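PDB 6PTM: uncharacterized protein from Bacteroides ovatus CL02T12C04, which probably hydrolyses carrageenan-derived chains from their ends, as an exo-acting carrageenase of glycoside hydrolase family GH42. Local coordinates for residues L564-T569 / R585-L590; V617-Y622 / I642-S647; E629-Y634 / L659-G664; C638-I643 / K667-S672. One frame throughout, in Å; residues are numbered along the deposited sequence.

Contact 1 (L564-T569 / R585-L590); sequences LRIFYT and RIYEKL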
loop_
_atom_site.group_PDB
_atom_site.type_symbol
_atom_site.label_atom_id
_atom_site.label_comp_id
_atom_site.label_asym_id
_atom_site.label_seq_id
_atom_site.Cartn_x
_atom_site.Cartn_y
_atom_site.Cartn_z
ATOM N N LEU A 564 3.129 -16.034 -13.458
ATOM C CA LEU A 564 3.560 -16.964 -12.406
ATOM C C LEU A 564 2.842 -16.534 -11.135
ATOM O O LEU A 564 2.930 -15.307 -10.752
ATOM C CB LEU A 564 5.080 -16.932 -12.268
ATOM C CG LEU A 564 5.856 -17.424 -13.489
ATOM C CD1 LEU A 564 7.335 -17.128 -13.319
ATOM C CD2 LEU A 564 5.636 -18.914 -13.720
ATOM N N ARG A 565 2.144 -17.487 -10.523
ATOM C CA ARG A 565 1.417 -17.255 -9.249
ATOM C C ARG A 565 2.033 -18.104 -8.150
ATOM O O ARG A 565 2.072 -19.342 -8.283
ATOM C CB ARG A 565 -0.065 -17.572 -9.427
ATOM C CG ARG A 565 -0.734 -16.729 -10.494
ATOM C CD ARG A 565 -0.462 -15.236 -10.364
ATOM N NE ARG A 565 -1.303 -14.553 -11.336
ATOM C CZ ARG A 565 -2.539 -14.121 -11.102
ATOM N NH1 ARG A 565 -3.101 -14.212 -9.901
ATOM N NH2 ARG A 565 -3.184 -13.488 -12.056
ATOM N N ILE A 566 2.469 -17.457 -7.081
ATOM C CA ILE A 566 2.995 -18.161 -5.888
ATOM C C ILE A 566 1.792 -18.567 -5.066
ATOM O O ILE A 566 1.047 -17.658 -4.684
ATOM C CB ILE A 566 3.947 -17.244 -5.121
ATOM C CG1 ILE A 566 5.172 -16.922 -5.966
ATOM C CG2 ILE A 566 4.338 -17.812 -3.777
ATOM C CD1 ILE A 566 5.980 -15.837 -5.373
ATOM N N PHE A 567 1.661 -19.850 -4.735
ATOM C CA PHE A 567 0.545 -20.338 -3.889
ATOM C C PHE A 567 0.679 -19.841 -2.449
ATOM O O PHE A 567 1.754 -19.943 -1.847
ATOM C CB PHE A 567 0.415 -21.856 -3.891
ATOM C CG PHE A 567 -0.945 -22.279 -3.412
ATOM C CD1 PHE A 567 -1.137 -22.699 -2.112
ATOM C CD2 PHE A 567 -2.046 -22.135 -4.241
ATOM C CE1 PHE A 567 -2.410 -23.041 -1.679
ATOM C CE2 PHE A 567 -3.324 -22.418 -3.785
ATOM C CZ PHE A 567 -3.494 -22.902 -2.516
ATOM N N TYR A 568 -0.408 -19.264 -1.928
ATOM C CA TYR A 568 -0.492 -18.742 -0.542
ATOM C C TYR A 568 -1.675 -19.428 0.146
ATOM O O TYR A 568 -2.783 -19.538 -0.423
ATOM C CB TYR A 568 -0.632 -17.211 -0.479
ATOM C CG TYR A 568 -0.852 -16.710 0.924
ATOM C CD1 TYR A 568 0.216 -16.566 1.784
ATOM C CD2 TYR A 568 -2.119 -16.464 1.436
ATOM C CE1 TYR A 568 0.029 -16.200 3.108
ATOM C CE2 TYR A 568 -2.312 -16.056 2.754
ATOM C CZ TYR A 568 -1.236 -15.953 3.604
ATOM O OH TYR A 568 -1.363 -15.543 4.908
ATOM N N THR A 569 -1.475 -19.900 1.360
ATOM C CA THR A 569 -2.600 -20.405 2.198
ATOM C C THR A 569 -2.381 -20.029 3.660
ATOM O O THR A 569 -1.266 -20.203 4.166
ATOM C CB THR A 569 -2.809 -21.914 2.077
ATOM O OG1 THR A 569 -3.906 -22.234 2.951
ATOM C CG2 THR A 569 -1.560 -22.719 2.363
ATOM N N ARG A 585 11.125 -15.315 -0.144
ATOM C CA ARG A 585 12.346 -15.856 -0.789
ATOM C C ARG A 585 12.009 -16.231 -2.241
ATOM O O ARG A 585 12.799 -15.858 -3.149
ATOM C CB ARG A 585 12.942 -17.006 0.035
ATOM C CG ARG A 585 14.356 -17.404 -0.391
ATOM C CD ARG A 585 14.967 -18.567 0.421
ATOM N NE ARG A 585 14.788 -18.272 1.838
ATOM C CZ ARG A 585 13.879 -18.835 2.631
ATOM N NH1 ARG A 585 13.086 -19.804 2.207
ATOM N NH2 ARG A 585 13.768 -18.402 3.867
ATOM N N ILE A 586 10.851 -16.860 -2.487
ATOM C CA ILE A 586 10.466 -17.323 -3.844
ATOM C C ILE A 586 10.004 -16.101 -4.668
ATOM O O ILE A 586 10.404 -15.997 -5.851
ATOM C CB ILE A 586 9.445 -18.490 -3.838
ATOM C CG1 ILE A 586 9.063 -18.898 -5.262
ATOM C CG2 ILE A 586 8.186 -18.183 -3.045
ATOM C CD1 ILE A 586 10.235 -19.223 -6.200
ATOM N N TYR A 587 9.268 -15.162 -4.074
ATOM C CA TYR A 587 8.885 -13.884 -4.746
ATOM C C TYR A 587 10.130 -13.163 -5.259
ATOM O O TYR A 587 10.180 -12.792 -6.432
ATOM C CB TYR A 587 8.160 -12.946 -3.781
ATOM C CG TYR A 587 7.719 -11.644 -4.386
ATOM C CD1 TYR A 587 6.636 -11.580 -5.249
ATOM C CD2 TYR A 587 8.430 -10.478 -4.155
ATOM C CE1 TYR A 587 6.237 -10.380 -5.830
ATOM C CE2 TYR A 587 8.039 -9.265 -4.719
ATOM C CZ TYR A 587 6.926 -9.212 -5.538
ATOM O OH TYR A 587 6.547 -8.039 -6.078
ATOM N N GLU A 588 11.103 -12.932 -4.376
ATOM C CA GLU A 588 12.388 -12.239 -4.703
ATOM C C GLU A 588 13.114 -12.992 -5.829
ATOM O O GLU A 588 13.669 -12.360 -6.770
ATOM C CB GLU A 588 13.238 -12.187 -3.443
ATOM C CG GLU A 588 14.587 -11.540 -3.616
ATOM C CD GLU A 588 15.357 -11.436 -2.313
ATOM O OE1 GLU A 588 15.517 -12.481 -1.625
ATOM O OE2 GLU A 588 15.811 -10.327 -1.995
ATOM N N LYS A 589 13.120 -14.314 -5.736
ATOM C CA LYS A 589 13.790 -15.184 -6.721
ATOM C C LYS A 589 13.169 -14.969 -8.095
ATOM O O LYS A 589 13.911 -14.990 -9.051
ATOM C CB LYS A 589 13.715 -16.641 -6.254
ATOM C CG LYS A 589 14.536 -17.586 -7.089
ATOM C CD LYS A 589 16.026 -17.326 -6.921
ATOM C CE LYS A 589 16.880 -18.414 -7.514
ATOM N NZ LYS A 589 18.307 -18.107 -7.243
ATOM N N LEU A 590 11.855 -14.733 -8.189
ATOM C CA LEU A 590 11.151 -14.672 -9.487
ATOM C C LEU A 590 11.018 -13.226 -10.001
ATOM O O LEU A 590 10.749 -13.078 -11.159
ATOM C CB LEU A 590 9.766 -15.317 -9.356
ATOM C CG LEU A 590 9.711 -16.806 -9.011
ATOM C CD1 LEU A 590 8.254 -17.252 -8.933
ATOM C CD2 LEU A 590 10.492 -17.653 -10.007
#
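Ile566 is the bump here, and the hollow it fills lies on helix 579-590, beside the backbone of Tyr587. This is a beta-alpha-beta crossover of a parallel, flavodoxin-like sheet: strand 564-567 is followed by the short helix 570-575 and then helix 579-590, which runs back nearly antiparallel (168°) at 9.8 Å between axes before the chain enters strand 597-600. With CG1 beside its own backbone N (chi1 -64°) and the chain extended at CD1, Ile566 drives its delta methyl down to the helix backbone, CD1 lying 3.6 Å from Tyr587 CA. Three side chains rim that hollow. Ile566 and Ile586 lie alongside, pointing opposite ways, with their CG2 atoms 3.9 Å apart; Tyr587 offers CB and the edge of its ring, while its hydroxyl bonds Asp455; Leu590 lies more loosely beside it. Helix 674-687 packs against Leu564 and Ile586 as well. One turn farther along the helix, the fit slackens: Leu590 CD1 sits 4.3 Å from Ile566 CG1 and 4.5 Å from Leu564 CD1.

Contact 2 (V617-Y622 / I642-S647); sequences VYKTPY and IIDNES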
loop_
_atom_site.group_PDB
_atom_site.type_symbol
_atom_site.label_atom_id
_atom_site.label_comp_id
_atom_site.label_asym_id
_atom_site.label_seq_id
_atom_site.Cartn_x
_atom_site.Cartn_y
_atom_site.Cartn_z
ATOM N N VAL A 617 4.481 -23.795 -5.801
ATOM C CA VAL A 617 4.136 -24.156 -4.402
ATOM C C VAL A 617 5.442 -24.446 -3.672
ATOM O O VAL A 617 6.126 -25.446 -4.000
ATOM C CB VAL A 617 3.139 -25.324 -4.304
ATOM C CG1 VAL A 617 2.781 -25.567 -2.840
ATOM C CG2 VAL A 617 1.894 -25.091 -5.140
ATOM N N TYR A 618 5.796 -23.551 -2.758
ATOM C CA TYR A 618 7.116 -23.506 -2.091
ATOM C C TYR A 618 6.905 -23.467 -0.591
ATOM O O TYR A 618 6.169 -22.554 -0.131
ATOM C CB TYR A 618 7.919 -22.281 -2.533
ATOM C CG TYR A 618 9.275 -22.123 -1.908
ATOM C CD1 TYR A 618 10.323 -22.979 -2.209
ATOM C CD2 TYR A 618 9.518 -21.089 -1.026
ATOM C CE1 TYR A 618 11.576 -22.806 -1.638
ATOM C CE2 TYR A 618 10.758 -20.899 -0.447
ATOM C CZ TYR A 618 11.800 -21.736 -0.791
ATOM O OH TYR A 618 13.003 -21.509 -0.216
ATOM N N LYS A 619 7.545 -24.418 0.110
ATOM C CA LYS A 619 7.595 -24.501 1.590
ATOM C C LYS A 619 6.210 -24.202 2.187
ATOM O O LYS A 619 6.098 -23.406 3.147
ATOM C CB LYS A 619 8.690 -23.561 2.093
ATOM C CG LYS A 619 10.121 -24.020 1.811
ATOM C CD LYS A 619 11.107 -23.442 2.831
ATOM C CE LYS A 619 12.196 -24.409 3.234
ATOM N NZ LYS A 619 13.072 -24.626 2.077
ATOM N N THR A 620 5.199 -24.892 1.671
ATOM C CA THR A 620 3.791 -24.796 2.117
ATOM C C THR A 620 3.346 -26.183 2.584
ATOM O O THR A 620 2.472 -26.797 1.967
ATOM C CB THR A 620 2.967 -24.152 0.992
ATOM O OG1 THR A 620 3.598 -22.914 0.614
ATOM C CG2 THR A 620 1.535 -23.890 1.399
ATOM N N PRO A 621 3.913 -26.709 3.697
ATOM C CA PRO A 621 3.651 -28.085 4.123
ATOM C C PRO A 621 2.220 -28.250 4.645
ATOM O O PRO A 621 1.692 -29.316 4.461
ATOM C CB PRO A 621 4.662 -28.331 5.251
ATOM C CG PRO A 621 4.902 -26.963 5.838
ATOM C CD PRO A 621 4.779 -26.013 4.659
ATOM N N TYR A 622 1.654 -27.209 5.265
ATOM C CA TYR A 622 0.231 -27.153 5.691
ATOM C C TYR A 622 -0.662 -26.604 4.571
ATOM O O TYR A 622 -0.380 -25.525 3.992
ATOM C CB TYR A 622 0.038 -26.239 6.897
ATOM C CG TYR A 622 0.813 -26.582 8.137
ATOM C CD1 TYR A 622 0.198 -27.259 9.168
ATOM C CD2 TYR A 622 2.093 -26.074 8.364
ATOM C CE1 TYR A 622 0.852 -27.506 10.360
ATOM C CE2 TYR A 622 2.773 -26.312 9.549
ATOM C CZ TYR A 622 2.157 -27.064 10.537
ATOM O OH TYR A 622 2.745 -27.279 11.745
ATOM N N ILE A 642 4.254 -26.361 -10.167
ATOM C CA ILE A 642 5.673 -26.614 -9.809
ATOM C C ILE A 642 5.733 -26.615 -8.296
ATOM O O ILE A 642 5.421 -25.582 -7.693
ATOM C CB ILE A 642 6.631 -25.588 -10.443
ATOM C CG1 ILE A 642 6.525 -25.578 -11.969
ATOM C CG2 ILE A 642 8.058 -25.855 -9.989
ATOM C CD1 ILE A 642 6.990 -24.300 -12.591
ATOM N N ILE A 643 6.085 -27.752 -7.718
ATOM C CA ILE A 643 5.965 -27.977 -6.253
ATOM C C ILE A 643 7.272 -28.566 -5.753
ATOM O O ILE A 643 7.912 -29.335 -6.532
ATOM C CB ILE A 643 4.743 -28.847 -5.896
ATOM C CG1 ILE A 643 4.493 -28.896 -4.387
ATOM C CG2 ILE A 643 4.834 -30.249 -6.479
ATOM C CD1 ILE A 643 3.085 -29.296 -4.036
ATOM N N ASP A 644 7.659 -28.170 -4.538
ATOM C CA ASP A 644 8.892 -28.676 -3.891
ATOM C C ASP A 644 8.545 -29.987 -3.179
ATOM O O ASP A 644 7.429 -30.471 -3.357
ATOM C CB ASP A 644 9.580 -27.623 -3.027
ATOM C CG ASP A 644 8.817 -27.165 -1.804
ATOM O OD1 ASP A 644 7.799 -27.773 -1.510
ATOM O OD2 ASP A 644 9.250 -26.179 -1.165
ATOM N N ASN A 645 9.493 -30.564 -2.452
ATOM C CA ASN A 645 9.310 -31.878 -1.774
ATOM C C ASN A 645 8.608 -31.667 -0.427
ATOM O O ASN A 645 8.051 -32.619 0.087
ATOM C CB ASN A 645 10.643 -32.617 -1.631
ATOM C CG ASN A 645 11.164 -33.092 -2.969
ATOM O OD1 ASN A 645 12.265 -32.725 -3.368
ATOM N ND2 ASN A 645 10.353 -33.839 -3.693
ATOM N N GLU A 646 8.570 -30.443 0.083
ATOM C CA GLU A 646 8.119 -30.168 1.463
ATOM C C GLU A 646 6.636 -29.761 1.489
ATOM O O GLU A 646 6.068 -29.799 2.572
ATOM C CB GLU A 646 8.940 -29.043 2.095
ATOM C CG GLU A 646 10.444 -29.152 1.909
ATOM C CD GLU A 646 11.151 -27.974 2.560
ATOM O OE1 GLU A 646 10.800 -27.658 3.696
ATOM O OE2 GLU A 646 11.996 -27.336 1.917
ATOM N N SER A 647 5.998 -29.425 0.367
ATOM C CA SER A 647 4.672 -28.757 0.399
ATOM C C SER A 647 3.491 -29.747 0.414
ATOM O O SER A 647 3.622 -30.896 -0.037
ATOM C CB SER A 647 4.596 -27.768 -0.704
ATOM O OG SER A 647 5.511 -26.724 -0.432
#
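Val617 and Ile643 pair as parallel neighbours just where their strands end, and the two chains leaving them stay joined through side chains. The pairing uses Val617 N to Ile642 O (2.8 Å) and a longer bond from Asp644 N to Val617 O; on the same side of the sheet Val617 CB packs on Ile643 CG1, and Val617 CG1 rests against Ser647 CB. Beyond this point Asp644 takes over. Its CG sits between backbone N and carbonyl carbon (chi1 66°), which brings the carboxylate up to the other loop: Asp644 OD2 accepts from Lys619 N at 2.8 Å, on the syn side but somewhat out of plane. Asp644 OD1 is gripped from opposite faces by Glu646 N, making an Asx turn, and by Ser647 OG at 2.7 Å. Ser647 OG thus donates to the aspartate while accepting an almost straight bond (171°, 2.8 Å) from Thr620 N. Lys619, in a left-handed backbone conformation, lays CG over the face of the Tyr618 ring, then bends at its last two torsions so that Lys619 NZ forms a salt bridge on the syn lone pair of Glu646 OE2 (2.9 Å). The knot lies at the C-terminal ends of the inner strands 614-617 and 640-643, with Tyr618 reaching helix 579-590, where its hydroxyl bonds Arg585, and helix 674-687, while Thr620 and Pro621 rest on helix 570-575.

Contact 3 (E629-Y634 / L659-G664); sequences ETVQKY and LTLKQG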
loop_
_atom_site.group_PDB
_atom_site.type_symbol
_atom_site.label_atom_id
_atom_site.label_comp_id
_atom_site.label_asym_id
_atom_site.label_seq_id
_atom_site.Cartn_x
_atom_site.Cartn_y
_atom_site.Cartn_z
ATOM N N GLU A 629 -7.612 -29.661 -3.440
ATOM C CA GLU A 629 -8.744 -29.930 -4.366
ATOM C C GLU A 629 -8.797 -28.816 -5.411
ATOM O O GLU A 629 -9.020 -29.130 -6.588
ATOM C CB GLU A 629 -10.081 -30.044 -3.618
ATOM C CG GLU A 629 -10.223 -31.356 -2.869
ATOM C CD GLU A 629 -11.345 -31.409 -1.839
ATOM O OE1 GLU A 629 -12.000 -30.359 -1.588
ATOM O OE2 GLU A 629 -11.548 -32.504 -1.272
ATOM N N THR A 630 -8.626 -27.551 -5.017
ATOM C CA THR A 630 -8.740 -26.466 -6.005
ATOM C C THR A 630 -7.507 -26.523 -6.918
ATOM O O THR A 630 -7.666 -26.317 -8.133
ATOM C CB THR A 630 -9.010 -25.129 -5.308
ATOM O OG1 THR A 630 -10.173 -25.303 -4.502
ATOM C CG2 THR A 630 -9.252 -23.998 -6.270
ATOM N N VAL A 631 -6.321 -26.811 -6.382
ATOM C CA VAL A 631 -5.114 -26.849 -7.257
ATOM C C VAL A 631 -5.255 -28.048 -8.208
ATOM O O VAL A 631 -4.833 -27.898 -9.360
ATOM C CB VAL A 631 -3.805 -26.850 -6.449
ATOM C CG1 VAL A 631 -2.605 -27.189 -7.314
ATOM C CG2 VAL A 631 -3.625 -25.521 -5.743
ATOM N N GLN A 632 -5.936 -29.129 -7.784
ATOM C CA GLN A 632 -6.183 -30.329 -8.643
ATOM C C GLN A 632 -7.028 -29.897 -9.838
ATOM O O GLN A 632 -6.670 -30.280 -10.999
ATOM C CB GLN A 632 -6.845 -31.493 -7.882
ATOM C CG GLN A 632 -6.941 -32.790 -8.710
ATOM C CD GLN A 632 -5.607 -33.236 -9.256
ATOM O OE1 GLN A 632 -4.700 -33.609 -8.509
ATOM N NE2 GLN A 632 -5.450 -33.137 -10.575
ATOM N N LYS A 633 -8.082 -29.109 -9.594
ATOM C CA LYS A 633 -9.013 -28.664 -10.672
ATOM C C LYS A 633 -8.209 -27.863 -11.703
ATOM O O LYS A 633 -8.521 -27.948 -12.913
ATOM C CB LYS A 633 -10.218 -27.877 -10.135
ATOM C CG LYS A 633 -11.270 -28.710 -9.413
ATOM C CD LYS A 633 -12.621 -28.040 -9.217
ATOM N N TYR A 634 -7.191 -27.113 -11.271
ATOM C CA TYR A 634 -6.349 -26.340 -12.202
ATOM C C TYR A 634 -5.496 -27.308 -13.035
ATOM O O TYR A 634 -5.416 -27.076 -14.237
ATOM C CB TYR A 634 -5.527 -25.294 -11.445
ATOM C CG TYR A 634 -4.457 -24.662 -12.283
ATOM C CD1 TYR A 634 -4.763 -23.885 -13.380
ATOM C CD2 TYR A 634 -3.139 -24.840 -11.952
ATOM C CE1 TYR A 634 -3.764 -23.301 -14.136
ATOM C CE2 TYR A 634 -2.125 -24.287 -12.699
ATOM C CZ TYR A 634 -2.441 -23.500 -13.787
ATOM O OH TYR A 634 -1.417 -23.000 -14.531
ATOM N N LEU A 659 -5.175 -36.867 0.570
ATOM C CA LEU A 659 -5.216 -36.560 -0.887
ATOM C C LEU A 659 -3.840 -36.047 -1.338
ATOM O O LEU A 659 -3.225 -35.272 -0.587
ATOM C CB LEU A 659 -6.288 -35.471 -1.042
ATOM C CG LEU A 659 -6.721 -35.076 -2.453
ATOM C CD1 LEU A 659 -7.402 -36.236 -3.175
ATOM C CD2 LEU A 659 -7.639 -33.855 -2.383
ATOM N N THR A 660 -3.352 -36.432 -2.510
ATOM C CA THR A 660 -2.153 -35.792 -3.111
ATOM C C THR A 660 -2.519 -35.317 -4.517
ATOM O O THR A 660 -3.477 -35.853 -5.083
ATOM C CB THR A 660 -0.937 -36.722 -3.101
ATOM O OG1 THR A 660 -1.294 -37.821 -3.932
ATOM C CG2 THR A 660 -0.570 -37.207 -1.719
ATOM N N LEU A 661 -1.800 -34.310 -5.019
ATOM C CA LEU A 661 -1.984 -33.764 -6.380
ATOM C C LEU A 661 -1.656 -34.880 -7.371
ATOM O O LEU A 661 -0.661 -35.579 -7.148
ATOM C CB LEU A 661 -1.041 -32.578 -6.593
ATOM C CG LEU A 661 -1.442 -31.259 -5.943
ATOM C CD1 LEU A 661 -0.455 -30.177 -6.358
ATOM C CD2 LEU A 661 -2.862 -30.851 -6.316
ATOM N N LYS A 662 -2.458 -35.020 -8.420
ATOM C CA LYS A 662 -2.185 -35.947 -9.550
ATOM C C LYS A 662 -2.026 -35.122 -10.815
ATOM O O LYS A 662 -2.875 -34.252 -11.064
ATOM C CB LYS A 662 -3.334 -36.946 -9.716
ATOM C CG LYS A 662 -3.565 -37.842 -8.506
ATOM C CD LYS A 662 -2.309 -38.585 -8.058
ATOM C CE LYS A 662 -2.591 -39.736 -7.119
ATOM N NZ LYS A 662 -3.012 -39.242 -5.788
ATOM N N GLN A 663 -0.979 -35.384 -11.580
ATOM C CA GLN A 663 -0.697 -34.634 -12.826
ATOM C C GLN A 663 -1.944 -34.593 -13.715
ATOM O O GLN A 663 -2.274 -33.491 -14.248
ATOM C CB GLN A 663 0.450 -35.279 -13.606
ATOM C CG GLN A 663 0.638 -34.641 -14.974
ATOM C CD GLN A 663 2.036 -34.810 -15.501
ATOM O OE1 GLN A 663 2.918 -34.002 -15.231
ATOM N NE2 GLN A 663 2.232 -35.860 -16.275
ATOM N N GLY A 664 -2.556 -35.766 -13.937
ATOM C CA GLY A 664 -3.639 -35.949 -14.915
ATOM C C GLY A 664 -3.320 -35.261 -16.232
ATOM O O GLY A 664 -2.238 -35.497 -16.793
#
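The helical residues 629-634 and the loop 659-664, extended through Lys662, come closest at Gln632 and Leu661, whose CA atoms lie 5.9 Å apart. Lys662 is strand-like in its backbone angles, so its N and O both face the helix. Gln632 answers both: its chain leaves anti to the backbone N (chi1 -173°) and bends at the next torsion, and each bond lies in the plane of the acceptor carbonyl. Lys662 N donates to a lone pair of Gln632 OE1 in a straight bond of 2.7 Å, and Gln632 NE2 donates to Lys662 O at 2.8 Å. Beside this pair, Val631 CG1 touches both methyls of Leu661, 3.8 Å from Leu661 CD1, and Leu659 crosses Glu629 at about a right angle, Leu659 CD2 lying 3.6 Å from Glu629 CG. A leucine in place of Gln632 would probably leave both Lys662 backbone atoms without their side-chain mates. Since NE2 also donates to Asp636, the amide's orientation is set from two sides, and its oxygen is left to the loop.

Contact 4 (C638-I643 / K667-S672); sequences CGTVII and KLIVVS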
loop_
_atom_site.group_PDB
_atom_site.type_symbol
_atom_site.label_atom_id
_atom_site.label_comp_id
_atom_site.label_asym_id
_atom_site.label_seq_id
_atom_site.Cartn_x
_atom_site.Cartn_y
_atom_site.Cartn_z
ATOM N N CYS A 638 -5.439 -28.601 -17.565
ATOM C CA CYS A 638 -4.133 -28.561 -18.283
ATOM C C CYS A 638 -3.235 -27.452 -17.700
ATOM O O CYS A 638 -2.315 -27.041 -18.400
ATOM C CB CYS A 638 -4.285 -28.404 -19.797
ATOM S SG CYS A 638 -5.328 -29.666 -20.582
ATOM N N GLY A 639 -3.434 -27.041 -16.443
ATOM C CA GLY A 639 -2.523 -26.108 -15.758
ATOM C C GLY A 639 -1.174 -26.746 -15.481
ATOM O O GLY A 639 -1.059 -28.003 -15.516
ATOM N N THR A 640 -0.181 -25.921 -15.170
ATOM C CA THR A 640 1.153 -26.360 -14.718
ATOM C C THR A 640 1.321 -25.998 -13.253
ATOM O O THR A 640 1.124 -24.822 -12.896
ATOM C CB THR A 640 2.259 -25.720 -15.561
ATOM O OG1 THR A 640 2.068 -26.138 -16.913
ATOM C CG2 THR A 640 3.637 -26.076 -15.063
ATOM N N VAL A 641 1.701 -26.970 -12.445
ATOM C CA VAL A 641 2.030 -26.760 -11.018
ATOM C C VAL A 641 3.456 -27.236 -10.781
ATOM O O VAL A 641 3.787 -28.382 -11.163
ATOM C CB VAL A 641 1.044 -27.473 -10.090
ATOM C CG1 VAL A 641 1.477 -27.326 -8.656
ATOM C CG2 VAL A 641 -0.386 -26.992 -10.288
ATOM N N ILE A 642 4.254 -26.361 -10.167
ATOM C CA ILE A 642 5.673 -26.614 -9.809
ATOM C C ILE A 642 5.733 -26.615 -8.296
ATOM O O ILE A 642 5.421 -25.582 -7.693
ATOM C CB ILE A 642 6.631 -25.588 -10.443
ATOM C CG1 ILE A 642 6.525 -25.578 -11.969
ATOM C CG2 ILE A 642 8.058 -25.855 -9.989
ATOM C CD1 ILE A 642 6.990 -24.300 -12.591
ATOM N N ILE A 643 6.085 -27.752 -7.718
ATOM C CA ILE A 643 5.965 -27.977 -6.253
ATOM C C ILE A 643 7.272 -28.566 -5.753
ATOM O O ILE A 643 7.912 -29.335 -6.532
ATOM C CB ILE A 643 4.743 -28.847 -5.896
ATOM C CG1 ILE A 643 4.493 -28.896 -4.387
ATOM C CG2 ILE A 643 4.834 -30.249 -6.479
ATOM C CD1 ILE A 643 3.085 -29.296 -4.036
ATOM N N LYS A 667 0.424 -30.480 -15.953
ATOM C CA LYS A 667 1.876 -30.713 -15.802
ATOM C C LYS A 667 2.193 -30.502 -14.327
ATOM O O LYS A 667 2.007 -29.358 -13.825
ATOM C CB LYS A 667 2.644 -29.785 -16.751
ATOM C CG LYS A 667 3.944 -30.352 -17.307
ATOM C CD LYS A 667 4.763 -29.401 -18.200
ATOM C CE LYS A 667 4.011 -28.779 -19.363
ATOM N NZ LYS A 667 3.363 -29.788 -20.236
ATOM N N LEU A 668 2.600 -31.564 -13.641
ATOM C CA LEU A 668 2.937 -31.495 -12.204
ATOM C C LEU A 668 4.427 -31.767 -12.029
ATOM O O LEU A 668 4.867 -32.907 -12.186
ATOM C CB LEU A 668 2.071 -32.474 -11.416
ATOM C CG LEU A 668 2.420 -32.623 -9.937
ATOM C CD1 LEU A 668 2.195 -31.296 -9.178
ATOM C CD2 LEU A 668 1.594 -33.749 -9.339
ATOM N N ILE A 669 5.189 -30.727 -11.724
ATOM C CA ILE A 669 6.670 -30.771 -11.786
ATOM C C ILE A 669 7.184 -30.638 -10.368
ATOM O O ILE A 669 6.950 -29.592 -9.694
ATOM C CB ILE A 669 7.218 -29.705 -12.759
ATOM C CG1 ILE A 669 6.593 -29.903 -14.144
ATOM C CG2 ILE A 669 8.733 -29.750 -12.804
ATOM C CD1 ILE A 669 6.952 -28.846 -15.189
ATOM N N VAL A 670 7.914 -31.654 -9.940
ATOM C CA VAL A 670 8.498 -31.692 -8.577
ATOM C C VAL A 670 9.941 -31.227 -8.674
ATOM O O VAL A 670 10.662 -31.712 -9.529
ATOM C CB VAL A 670 8.343 -33.086 -7.946
ATOM C CG1 VAL A 670 8.812 -33.109 -6.501
ATOM C CG2 VAL A 670 6.896 -33.554 -8.096
ATOM N N VAL A 671 10.337 -30.314 -7.802
ATOM C CA VAL A 671 11.694 -29.713 -7.813
ATOM C C VAL A 671 12.221 -29.743 -6.379
ATOM O O VAL A 671 11.418 -29.943 -5.448
ATOM C CB VAL A 671 11.674 -28.283 -8.393
ATOM C CG1 VAL A 671 11.112 -28.262 -9.798
ATOM C CG2 VAL A 671 10.912 -27.315 -7.504
ATOM N N SER A 672 13.529 -29.577 -6.211
ATOM C CA SER A 672 14.229 -29.748 -4.913
ATOM C C SER A 672 14.818 -28.423 -4.443
ATOM O O SER A 672 15.087 -28.317 -3.237
ATOM C CB SER A 672 15.283 -30.824 -5.030
ATOM O OG SER A 672 14.674 -32.047 -5.405
#
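Thr640 and Lys667 begin a pairing of parallel neighbours, strands 640-643 and 667-670, that are joined along the chain without any helix, unlike the usual beta-alpha-beta crossover. The strands run 14° apart with their axes 4.8 Å from each other. Five backbone bonds zip them together, from Lys667 N to Gly639 O at one end (2.9 Å) to Val671 N to Ile643 O at the other, and the acceptors Lys667 O, Val641 O, Ile669 O and Ile643 O each also receive a CA-H from across. On one face Thr640 and Lys667 lie side by side, OG1 of Thr640 3.7 Å from Lys667 CB, before the lysine chain bends away. A glycine in place of Thr640 would probably leave Lys667 CB without its neighbour and open a gap at that end of the face. Next, Ile642 CG2 meets Val671 CG1, just past the end of strand 667-670, obliquely at 3.9 Å. The other face is knit by Leu668, whose CD1 reaches across to touch Ile643 CG2 (3.9 Å) and Val641 CG1 (4.1 Å), with Val670 following alongside Ile643. Strand 667-670 is one of the sheet's two outermost strands. Helix 674-687 packs over Ile642, Ile669 and Val671, whereas Val641 turns to helix 625-636, with Leu661 of the connecting loop resting on Val641 and Leu668; strand 614-617 flanks strand 640-643 on its remaining edge.

From the N terminus, contact 1 closes first, returning the chain from strand 564-567 to helix 579-590. The other three interlock. Contact 2 spans helix 625-636 to join the ends of strands 614-617 and 640-643; contact 3 opens on that helix and closes in the loop before strand 667-670, so the two cross. Contact 4 starts on the strand where contact 2 finishes, sharing Ile642 and Ile643, and crosses contact 3. Probable hydrogen bonds link them: Arg585 with Tyr618 between contacts 1 and 2, Asn645 with Ser672 between 2 and 4, Gln663 with Leu668 between 3 and 4. Contact 1 ties helix to sheet, contacts 2 and 4 join neighbouring strands, and contact 3 fastens loop to helix.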